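Local coordinates for structural polyprotein, VP2 (Israeli acute paralysis virus, PDB 5CDD) that probably serves as a structural building block of the virus capsid, being the VP2 piece cut from a longer polyprotein, at residues C[83-91]-C[162-170]. Residues are numbered along the deposited sequence; the frame is centred on the assembly and turned at random.
Sequences ANPFVAGRM and ITPVLGPKS
Ala88 and Leu166 form one antiparallel hydrogen-bonded pair, the firm centre of the contact. Ala88 N gives a nearly straight bond of 2.8 Å to Leu166 O, in the carbonyl plane; the return bond from Leu166 N to Ala88 O, 2.9 Å, is more bent, its donor lying 27° out of the plane of the Ala88 carbonyl. Beside this pair Val87 and Val165 meet through their CG1 methyls, 3.5 Å apart; in both residues CG1 stands anti to the backbone N (chi1 -177° and -175°), which turns the two methyls to each other.

Toward strand 90-97 the pairing slackens. Arg90 O takes weak bonds from Ile162 N and Thr163 N, while Arg90 N gives a weak hydrogen bond to Thr163 OG1, 3.3 Å away, where the pairing passes over Pro164, which has no N-H to give. Ile162 brings CB to 3.4 Å from Arg90 O and reaches Met91 O with CD1. The guanidinium of Arg90 leaves the contact for salt bridges with Asp125 and with Glu200 of a neighbouring polyprotein chain.

The Phe86 and Pro168 end is looser, partly exposed and partly covered by that other chain, whose Phe148 meets the Phe86 ring. Pro168 CD rests 3.7 Å from Phe86 O, and an Asx turn, Phe86 N to Asn84 OD1 at 2.7 Å, shapes the chain entering the contact.

The lead into strand 90-97 is thus joined to the loop after strand 155-161, its sheet neighbour in this picornavirus-like capsid protein. Two firm bonds satisfy the buried N-H and C=O of Ala88, implying that backbone more than particular side chains holds the segments together.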
loop_
_atom_site.group_PDB
_atom_site.type_symbol
_atom_site.label_atom_id
_atom_site.label_comp_id
_atom_site.label_asym_id
_atom_site.label_seq_id
_atom_site.Cartn_x
_atom_site.Cartn_y
_atom_site.Cartn_z
ATOM N N ALA C 83 -54.372 51.032 -18.423
ATOM C CA ALA C 83 -54.841 51.038 -19.805
ATOM C C ALA C 83 -56.350 50.902 -19.961
ATOM O O ALA C 83 -57.049 50.469 -19.043
ATOM C CB ALA C 83 -54.140 49.931 -20.591
ATOM N N ASN C 84 -56.845 51.285 -21.136
ATOM C CA ASN C 84 -58.267 51.180 -21.429
ATOM C C ASN C 84 -58.473 49.865 -22.179
ATOM O O ASN C 84 -57.575 49.391 -22.876
ATOM C CB ASN C 84 -58.739 52.371 -22.271
ATOM C CG ASN C 84 -58.164 52.367 -23.668
ATOM O OD1 ASN C 84 -58.467 51.486 -24.472
ATOM N ND2 ASN C 84 -57.332 53.356 -23.969
ATOM N N PRO C 85 -59.660 49.256 -22.039
ATOM C CA PRO C 85 -60.018 47.987 -22.680
ATOM C C PRO C 85 -59.860 47.902 -24.197
ATOM O O PRO C 85 -60.027 46.826 -24.774
ATOM C CB PRO C 85 -61.473 47.790 -22.256
ATOM C CG PRO C 85 -61.537 48.482 -20.934
ATOM C CD PRO C 85 -60.772 49.747 -21.208
ATOM N N PHE C 86 -59.527 49.014 -24.842
ATOM C CA PHE C 86 -59.404 49.022 -26.297
ATOM C C PHE C 86 -57.984 49.048 -26.852
ATOM O O PHE C 86 -57.786 48.895 -28.059
ATOM C CB PHE C 86 -60.206 50.196 -26.862
ATOM C CG PHE C 86 -61.619 50.251 -26.354
ATOM C CD1 PHE C 86 -62.514 49.222 -26.637
ATOM C CD2 PHE C 86 -62.044 51.306 -25.553
ATOM C CE1 PHE C 86 -63.810 49.240 -26.126
ATOM C CE2 PHE C 86 -63.339 51.334 -25.037
ATOM C CZ PHE C 86 -64.223 50.297 -25.325
ATOM N N VAL C 87 -56.997 49.237 -25.984
ATOM C CA VAL C 87 -55.610 49.268 -26.432
ATOM C C VAL C 87 -54.876 48.000 -26.024
ATOM O O VAL C 87 -54.783 47.678 -24.840
ATOM C CB VAL C 87 -54.854 50.478 -25.854
ATOM C CG1 VAL C 87 -53.433 50.511 -26.399
ATOM C CG2 VAL C 87 -55.580 51.756 -26.208
ATOM N N ALA C 88 -54.359 47.281 -27.016
ATOM C CA ALA C 88 -53.624 46.048 -26.776
ATOM C C ALA C 88 -52.147 46.257 -27.084
ATOM O O ALA C 88 -51.783 47.159 -27.838
ATOM C CB ALA C 88 -54.186 44.929 -27.643
ATOM N N GLY C 89 -51.300 45.419 -26.494
ATOM C CA GLY C 89 -49.871 45.534 -26.718
ATOM C C GLY C 89 -49.077 44.876 -25.608
ATOM O O GLY C 89 -49.604 44.632 -24.522
ATOM N N ARG C 90 -47.811 44.579 -25.880
ATOM C CA ARG C 90 -46.947 43.951 -24.889
ATOM C C ARG C 90 -45.524 44.495 -24.986
ATOM O O ARG C 90 -44.971 44.623 -26.078
ATOM C CB ARG C 90 -46.941 42.429 -25.067
ATOM C CG ARG C 90 -46.088 41.714 -24.041
ATOM C CD ARG C 90 -46.270 40.206 -24.071
ATOM N NE ARG C 90 -47.619 39.798 -23.691
ATOM C CZ ARG C 90 -47.913 38.615 -23.159
ATOM N NH1 ARG C 90 -46.951 37.727 -22.942
ATOM N NH2 ARG C 90 -49.168 38.314 -22.850
ATOM N N MET C 91 -44.937 44.813 -23.836
ATOM C CA MET C 91 -43.583 45.357 -23.795
ATOM C C MET C 91 -42.645 44.497 -22.959
ATOM O O MET C 91 -43.074 43.542 -22.310
ATOM C CB MET C 91 -43.611 46.774 -23.227
ATOM C CG MET C 91 -44.701 47.634 -23.824
ATOM S SD MET C 91 -44.486 49.370 -23.451
ATOM C CE MET C 91 -43.831 49.941 -25.016
ATOM N N ILE C 162 -42.284 45.126 -27.542
ATOM C CA ILE C 162 -42.140 43.879 -28.289
ATOM C C ILE C 162 -43.002 43.923 -29.545
ATOM O O ILE C 162 -42.533 43.631 -30.645
ATOM C CB ILE C 162 -42.560 42.659 -27.443
ATOM C CG1 ILE C 162 -41.623 42.510 -26.244
ATOM C CG2 ILE C 162 -42.533 41.399 -28.298
ATOM C CD1 ILE C 162 -41.991 41.370 -25.316
ATOM N N THR C 163 -44.268 44.290 -29.364
ATOM C CA THR C 163 -45.215 44.390 -30.467
ATOM C C THR C 163 -45.687 45.832 -30.576
ATOM O O THR C 163 -45.560 46.605 -29.627
ATOM C CB THR C 163 -46.458 43.516 -30.226
ATOM O OG1 THR C 163 -47.204 44.043 -29.119
ATOM C CG2 THR C 163 -46.055 42.085 -29.923
ATOM N N PRO C 164 -46.234 46.215 -31.739
ATOM C CA PRO C 164 -46.717 47.586 -31.916
ATOM C C PRO C 164 -47.965 47.799 -31.061
ATOM O O PRO C 164 -48.723 46.859 -30.827
ATOM C CB PRO C 164 -47.019 47.645 -33.408
ATOM C CG PRO C 164 -47.482 46.249 -33.698
ATOM C CD PRO C 164 -46.458 45.418 -32.958
ATOM N N VAL C 165 -48.173 49.024 -30.584
ATOM C CA VAL C 165 -49.347 49.310 -29.764
ATOM C C VAL C 165 -50.584 49.303 -30.659
ATOM O O VAL C 165 -50.754 50.177 -31.511
ATOM C CB VAL C 165 -49.229 50.679 -29.071
ATOM C CG1 VAL C 165 -50.402 50.883 -28.132
ATOM C CG2 VAL C 165 -47.917 50.764 -28.309
ATOM N N LEU C 166 -51.445 48.311 -30.458
ATOM C CA LEU C 166 -52.655 48.164 -31.256
ATOM C C LEU C 166 -53.881 48.840 -30.648
ATOM O O LEU C 166 -54.322 48.487 -29.555
ATOM C CB LEU C 166 -52.946 46.679 -31.479
ATOM C CG LEU C 166 -51.842 45.886 -32.187
ATOM C CD1 LEU C 166 -52.181 44.404 -32.176
ATOM C CD2 LEU C 166 -51.676 46.399 -33.612
ATOM N N GLY C 167 -54.426 49.815 -31.366
ATOM C CA GLY C 167 -55.611 50.515 -30.903
ATOM C C GLY C 167 -56.651 50.571 -32.008
ATOM O O GLY C 167 -56.376 50.120 -33.124
ATOM N N PRO C 168 -57.851 51.118 -31.742
ATOM C CA PRO C 168 -58.879 51.188 -32.782
ATOM C C PRO C 168 -58.518 52.209 -33.846
ATOM O O PRO C 168 -57.899 53.226 -33.547
ATOM C CB PRO C 168 -60.125 51.581 -32.002
ATOM C CG PRO C 168 -59.568 52.485 -30.932
ATOM C CD PRO C 168 -58.338 51.705 -30.478
ATOM N N LYS C 169 -58.895 51.930 -35.088
ATOM C CA LYS C 169 -58.615 52.844 -36.186
ATOM C C LYS C 169 -59.415 54.128 -36.047
ATOM O O LYS C 169 -60.635 54.098 -35.856
ATOM C CB LYS C 169 -58.940 52.186 -37.530
ATOM C CG LYS C 169 -57.890 51.193 -38.008
ATOM C CD LYS C 169 -58.211 50.649 -39.396
ATOM C CE LYS C 169 -57.161 49.639 -39.844
ATOM N NZ LYS C 169 -57.502 49.036 -41.160
ATOM N N SER C 170 -58.723 55.257 -36.148
ATOM C CA SER C 170 -59.401 56.558 -36.031
ATOM C C SER C 170 -58.398 57.667 -36.232
ATOM O O SER C 170 -57.253 57.586 -35.795
ATOM C CB SER C 170 -60.236 56.569 -34.760
ATOM O OG SER C 170 -60.873 57.825 -34.585
#